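Local coordinates for protein PfkB family carbohydrate kinase (Listeria grayi DSM 20601, PDB 4GM6) that probably phosphorylates a sugar or related carbohydrate substrate, as a kinase of the PfkB family, at residues G182-F187 / N245-Y250; H324-H327 / N331-D334. All coordinates share one frame; numbering follows the deposited sequence.

Contact 1: residues G182-F187 / N245-Y250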
loop_
_atom_site.group_PDB
_atom_site.type_symbol
_atom_site.label_atom_id
_atom_site.label_comp_id
_atom_site.label_asym_id
_atom_site.label_seq_id
_atom_site.Cartn_x
_atom_site.Cartn_y
_atom_site.Cartn_z
ATOM N N GLY C 182 6.553 -34.378 -38.296
ATOM C CA GLY C 182 5.415 -35.080 -37.693
ATOM C C GLY C 182 4.798 -34.396 -36.467
ATOM O O GLY C 182 4.038 -35.011 -35.702
ATOM N N ILE C 183 5.120 -33.120 -36.284
ATOM C CA ILE C 183 4.614 -32.371 -35.131
ATOM C C ILE C 183 3.235 -31.766 -35.367
ATOM O O ILE C 183 2.956 -31.275 -36.480
ATOM C CB ILE C 183 5.573 -31.239 -34.746
ATOM C CG1 ILE C 183 6.857 -31.846 -34.202
ATOM C CG2 ILE C 183 4.914 -30.275 -33.714
ATOM C CD1 ILE C 183 7.974 -30.861 -34.134
ATOM N N LYS C 184 2.359 -31.834 -34.316
ATOM C CA LYS C 184 1.023 -31.261 -34.410
ATOM C C LYS C 184 1.079 -29.738 -34.363
ATOM O O LYS C 184 1.972 -29.150 -33.739
ATOM C CB LYS C 184 0.141 -31.810 -33.288
ATOM C CG LYS C 184 0.015 -33.324 -33.345
ATOM C CD LYS C 184 -0.526 -33.748 -34.711
ATOM C CE LYS C 184 -1.159 -35.128 -34.639
ATOM N NZ LYS C 184 -1.932 -35.387 -35.883
ATOM N N ILE C 185 0.128 -29.097 -35.035
ATOM C CA ILE C 185 0.101 -27.639 -35.093
ATOM C C ILE C 185 -1.110 -27.065 -34.354
ATOM O O ILE C 185 -2.260 -27.346 -34.701
ATOM C CB ILE C 185 0.144 -27.151 -36.556
ATOM C CG1 ILE C 185 1.332 -27.822 -37.285
ATOM C CG2 ILE C 185 0.255 -25.628 -36.622
ATOM C CD1 ILE C 185 2.661 -27.671 -36.606
ATOM N N SER C 186 -0.831 -26.280 -33.323
ATOM C CA SER C 186 -1.859 -25.583 -32.551
ATOM C C SER C 186 -1.854 -24.110 -32.910
ATOM O O SER C 186 -0.825 -23.435 -32.799
ATOM C CB SER C 186 -1.598 -25.721 -31.053
ATOM O OG SER C 186 -2.430 -24.835 -30.312
ATOM N N PHE C 187 -3.010 -23.609 -33.326
ATOM C CA PHE C 187 -3.126 -22.211 -33.726
ATOM C C PHE C 187 -4.279 -21.530 -33.008
ATOM O O PHE C 187 -5.382 -22.069 -32.906
ATOM C CB PHE C 187 -3.291 -22.102 -35.254
ATOM C CG PHE C 187 -3.207 -20.693 -35.772
ATOM C CD1 PHE C 187 -1.998 -19.986 -35.649
ATOM C CD2 PHE C 187 -4.321 -20.062 -36.352
ATOM C CE1 PHE C 187 -1.909 -18.690 -36.125
ATOM C CE2 PHE C 187 -4.235 -18.769 -36.835
ATOM C CZ PHE C 187 -3.041 -18.079 -36.722
ATOM N N ASN C 245 -8.384 -30.400 -42.956
ATOM C CA ASN C 245 -7.168 -30.710 -42.235
ATOM C C ASN C 245 -7.278 -30.420 -40.726
ATOM O O ASN C 245 -6.549 -30.985 -39.921
ATOM C CB ASN C 245 -6.020 -29.924 -42.807
ATOM C CG ASN C 245 -6.269 -28.452 -42.774
ATOM O OD1 ASN C 245 -7.145 -27.942 -43.456
ATOM N ND2 ASN C 245 -5.501 -27.753 -41.962
ATOM N N ILE C 246 -8.172 -29.524 -40.344
ATOM C CA ILE C 246 -8.271 -29.169 -38.935
ATOM C C ILE C 246 -9.017 -30.259 -38.174
ATOM O O ILE C 246 -10.213 -30.405 -38.295
ATOM C CB ILE C 246 -9.017 -27.821 -38.775
ATOM C CG1 ILE C 246 -8.209 -26.675 -39.360
ATOM C CG2 ILE C 246 -9.321 -27.521 -37.323
ATOM C CD1 ILE C 246 -8.982 -25.426 -39.541
ATOM N N GLU C 247 -8.273 -30.998 -37.366
ATOM C CA GLU C 247 -8.794 -32.111 -36.551
ATOM C C GLU C 247 -9.789 -31.670 -35.428
ATOM O O GLU C 247 -10.856 -32.256 -35.260
ATOM C CB GLU C 247 -7.609 -32.884 -35.977
ATOM C CG GLU C 247 -7.961 -34.067 -35.086
ATOM C CD GLU C 247 -6.716 -34.759 -34.564
ATOM O OE1 GLU C 247 -6.840 -35.590 -33.618
ATOM O OE2 GLU C 247 -5.610 -34.454 -35.083
ATOM N N LEU C 248 -9.455 -30.639 -34.655
ATOM C CA LEU C 248 -10.442 -30.108 -33.678
ATOM C C LEU C 248 -10.350 -28.616 -33.442
ATOM O O LEU C 248 -9.258 -28.056 -33.486
ATOM C CB LEU C 248 -10.430 -30.871 -32.342
ATOM C CG LEU C 248 -9.242 -30.758 -31.392
ATOM C CD1 LEU C 248 -9.658 -31.256 -30.017
ATOM C CD2 LEU C 248 -8.061 -31.566 -31.909
ATOM N N PHE C 249 -11.526 -27.999 -33.252
ATOM C CA PHE C 249 -11.618 -26.594 -32.888
ATOM C C PHE C 249 -11.933 -26.512 -31.406
ATOM O O PHE C 249 -12.475 -27.453 -30.828
ATOM C CB PHE C 249 -12.724 -25.885 -33.675
ATOM C CG PHE C 249 -12.487 -25.829 -35.160
ATOM C CD1 PHE C 249 -11.725 -24.809 -35.719
ATOM C CD2 PHE C 249 -13.038 -26.783 -35.999
ATOM C CE1 PHE C 249 -11.515 -24.745 -37.086
ATOM C CE2 PHE C 249 -12.829 -26.731 -37.369
ATOM C CZ PHE C 249 -12.065 -25.713 -37.916
ATOM N N TYR C 250 -11.597 -25.387 -30.783
ATOM C CA TYR C 250 -11.955 -25.183 -29.383
ATOM C C TYR C 250 -12.062 -23.699 -29.098
ATOM O O TYR C 250 -11.371 -22.895 -29.717
ATOM C CB TYR C 250 -10.925 -25.830 -28.453
ATOM C CG TYR C 250 -9.508 -25.328 -28.642
ATOM C CD1 TYR C 250 -8.717 -25.801 -29.684
ATOM C CD2 TYR C 250 -8.950 -24.401 -27.766
ATOM C CE1 TYR C 250 -7.418 -25.353 -29.861
ATOM C CE2 TYR C 250 -7.649 -23.947 -27.931
ATOM C CZ TYR C 250 -6.889 -24.427 -28.981
ATOM O OH TYR C 250 -5.595 -23.980 -29.156
#
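S186 OG, which faces Y250 across the contact, is hydrogen-bonded to ND1 of H155 on the neighbouring strand 153-157. Its distance to OH of Y250 is 3.5 Å. With chi1 at 168°, the serine oxygen swings to the side opposite its own amide nitrogen, and this turns it to the tyrosine hydroxyl. Y250 reaches across from the other strand. Its chi1 of 58° folds the ring back over its own main chain and carries the hydroxyl in toward strand 184-188. The same OH of Y250 lies 4.2 Å from the backbone O of F187, while the F187 ring leads away from the contact.

At the other end, K184 and E247 form a long salt bridge, with 3.9 Å between NZ of K184 and OE2 of E247. E247 is stretched out beyond CG, whereas the lysine chain is bent. The two side chains cross at about a right angle, and NZ and OE2 are the atoms that approach. E247 is exposed and K184 partly so, which probably weakens the attraction through solvent. The contact thus has a charged outer end and a buried hydroxyl end.

Strands 184-188 and 248-256 do not pair with each other. They are parallel, next-but-one neighbours in the central sheet of the ribokinase-like (PfkB) alpha/beta fold. Strand 214-216 runs between them, so the two segments meet through side-chain ends. Both K184 and E247 also rest on Y214 of that middle strand. I185 is backbone-bonded to D213 and Y214, and K184 and S186 to L154 of strand 153-157. Helix 291-304 packs against the inner end, where L300 touches S186 and Y295 and T296 touch Y250.

Contact 2: residues H324-H327 / N331-D334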
loop_
_atom_site.group_PDB
_atom_site.type_symbol
_atom_site.label_atom_id
_atom_site.label_comp_id
_atom_site.label_asym_id
_atom_site.label_seq_id
_atom_site.Cartn_x
_atom_site.Cartn_y
_atom_site.Cartn_z
ATOM N N HIS C 324 -9.866 -16.518 -13.721
ATOM C CA HIS C 324 -10.533 -15.230 -13.596
ATOM C C HIS C 324 -10.414 -14.665 -12.178
ATOM O O HIS C 324 -10.567 -13.471 -11.982
ATOM C CB HIS C 324 -12.005 -15.350 -13.998
ATOM C CG HIS C 324 -12.231 -15.393 -15.477
ATOM N ND1 HIS C 324 -11.917 -16.490 -16.249
ATOM C CD2 HIS C 324 -12.757 -14.475 -16.325
ATOM C CE1 HIS C 324 -12.227 -16.243 -17.511
ATOM N NE2 HIS C 324 -12.737 -15.025 -17.583
ATOM N N SER C 325 -10.115 -15.519 -11.201
ATOM C CA SER C 325 -10.008 -15.092 -9.802
ATOM C C SER C 325 -8.598 -14.657 -9.397
ATOM O O SER C 325 -8.356 -14.337 -8.223
ATOM C CB SER C 325 -10.428 -16.225 -8.869
ATOM O OG SER C 325 -11.806 -16.519 -8.982
ATOM N N ILE C 326 -7.673 -14.682 -10.352
ATOM C CA ILE C 326 -6.258 -14.395 -10.085
ATOM C C ILE C 326 -5.730 -13.194 -10.880
ATOM O O ILE C 326 -5.857 -13.132 -12.110
ATOM C CB ILE C 326 -5.388 -15.626 -10.387
ATOM C CG1 ILE C 326 -5.904 -16.813 -9.581
ATOM C CG2 ILE C 326 -3.918 -15.357 -10.047
ATOM C CD1 ILE C 326 -5.673 -16.643 -8.081
ATOM N N HIS C 327 -5.155 -12.232 -10.166
ATOM C CA HIS C 327 -4.467 -11.123 -10.798
ATOM C C HIS C 327 -3.277 -11.611 -11.593
ATOM O O HIS C 327 -2.537 -12.492 -11.140
ATOM C CB HIS C 327 -3.958 -10.136 -9.737
ATOM C CG HIS C 327 -5.039 -9.310 -9.116
ATOM N ND1 HIS C 327 -5.823 -8.439 -9.847
ATOM C CD2 HIS C 327 -5.465 -9.212 -7.829
ATOM C CE1 HIS C 327 -6.687 -7.842 -9.041
ATOM N NE2 HIS C 327 -6.492 -8.295 -7.812
ATOM N N ASN C 331 -2.019 -18.741 -14.991
ATOM C CA ASN C 331 -2.873 -19.554 -14.132
ATOM C C ASN C 331 -1.990 -20.305 -13.154
ATOM O O ASN C 331 -1.128 -21.070 -13.566
ATOM C CB ASN C 331 -3.678 -20.546 -14.994
ATOM C CG ASN C 331 -5.028 -20.891 -14.390
ATOM O OD1 ASN C 331 -5.496 -20.238 -13.452
ATOM N ND2 ASN C 331 -5.679 -21.899 -14.949
ATOM N N PRO C 332 -2.182 -20.074 -11.844
ATOM C CA PRO C 332 -1.278 -20.599 -10.827
ATOM C C PRO C 332 -1.622 -21.995 -10.319
ATOM O O PRO C 332 -0.903 -22.532 -9.484
ATOM C CB PRO C 332 -1.438 -19.589 -9.676
ATOM C CG PRO C 332 -2.867 -19.137 -9.799
ATOM C CD PRO C 332 -3.202 -19.176 -11.274
ATOM N N PHE C 333 -2.704 -22.587 -10.808
ATOM C CA PHE C 333 -3.212 -23.796 -10.182
ATOM C C PHE C 333 -2.562 -25.047 -10.740
ATOM O O PHE C 333 -2.269 -25.120 -11.945
ATOM C CB PHE C 333 -4.737 -23.859 -10.329
ATOM C CG PHE C 333 -5.432 -22.631 -9.825
ATOM C CD1 PHE C 333 -5.551 -22.390 -8.466
ATOM C CD2 PHE C 333 -5.940 -21.703 -10.709
ATOM C CE1 PHE C 333 -6.176 -21.247 -8.005
ATOM C CE2 PHE C 333 -6.568 -20.563 -10.254
ATOM C CZ PHE C 333 -6.686 -20.335 -8.908
ATOM N N ASP C 334 -2.326 -26.032 -9.876
ATOM C CA ASP C 334 -1.898 -27.336 -10.368
ATOM C C ASP C 334 -3.079 -28.163 -10.863
ATOM O O ASP C 334 -4.253 -27.810 -10.649
ATOM C CB ASP C 334 -1.079 -28.117 -9.336
ATOM C CG ASP C 334 -1.871 -28.471 -8.105
ATOM O OD1 ASP C 334 -3.125 -28.472 -8.157
ATOM O OD2 ASP C 334 -1.225 -28.746 -7.074
#
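I326 packs on both P332 and F333, which follow each other in 331-334. The isoleucine points from its own segment toward 331-334, and the F333 side chain comes from the opposite direction. CG1 of I326 lies 3.7 Å from CZ of F333, approaching the ring obliquely. CD1 of I326 also touches CZ of F333, at 3.9 Å, so both carbons of this branch pack on the far end of the ring.

P332 runs past I326 in the reverse sense. Its CG lies 3.8 Å from CG1 of I326 and 3.9 Å from CG2, so the proline ring reaches both branches. Chi1 of I326 (-56°) sets CG1 beside the backbone N and CG2 anti to it, and the two branches spread over the proline. P332 also packs on its neighbour: its CG stands 3.9 Å above the F333 ring, over the centre. The three side chains form a small cluster, and the contacts among them are apolar.

A second subunit borders this cluster. P44 of that subunit packs on I326, and its K121 packs on F333 and S325. Within the chain, L322 of helix 309-323 touches F333.

The chain leaves helix 309-323, turns back on itself through I326, P332 and F333, and enters helix 335-344. The D334 side chain caps a backbone N at the start of that second helix, and its OD1 is also hydrogen-bonded to OG1 of T337. The arrangement is an N-capped helix-loop-helix connection within the PfkB fold, with D334 as the N-cap residue.

How the contacts relate
Contact 1 comes first along the chain and is complete before contact 2 begins. Their centres are 26 Å apart, and the nearest atoms are about 13 Å apart, so they do not touch. Contact 1 belongs to the large mixed sheet, where it spans one intervening strand. Contact 2 lies in the loop between helices 309-323 and 335-344, near the C-terminal end of the model. Strand 248-256 is a link between the two regions: it begins in contact 1 and carries R254, which bonds to H324. Contact 1 ties together strands of the sheet. Contact 2 folds the helix-helix loop at a surface that also meets a second subunit.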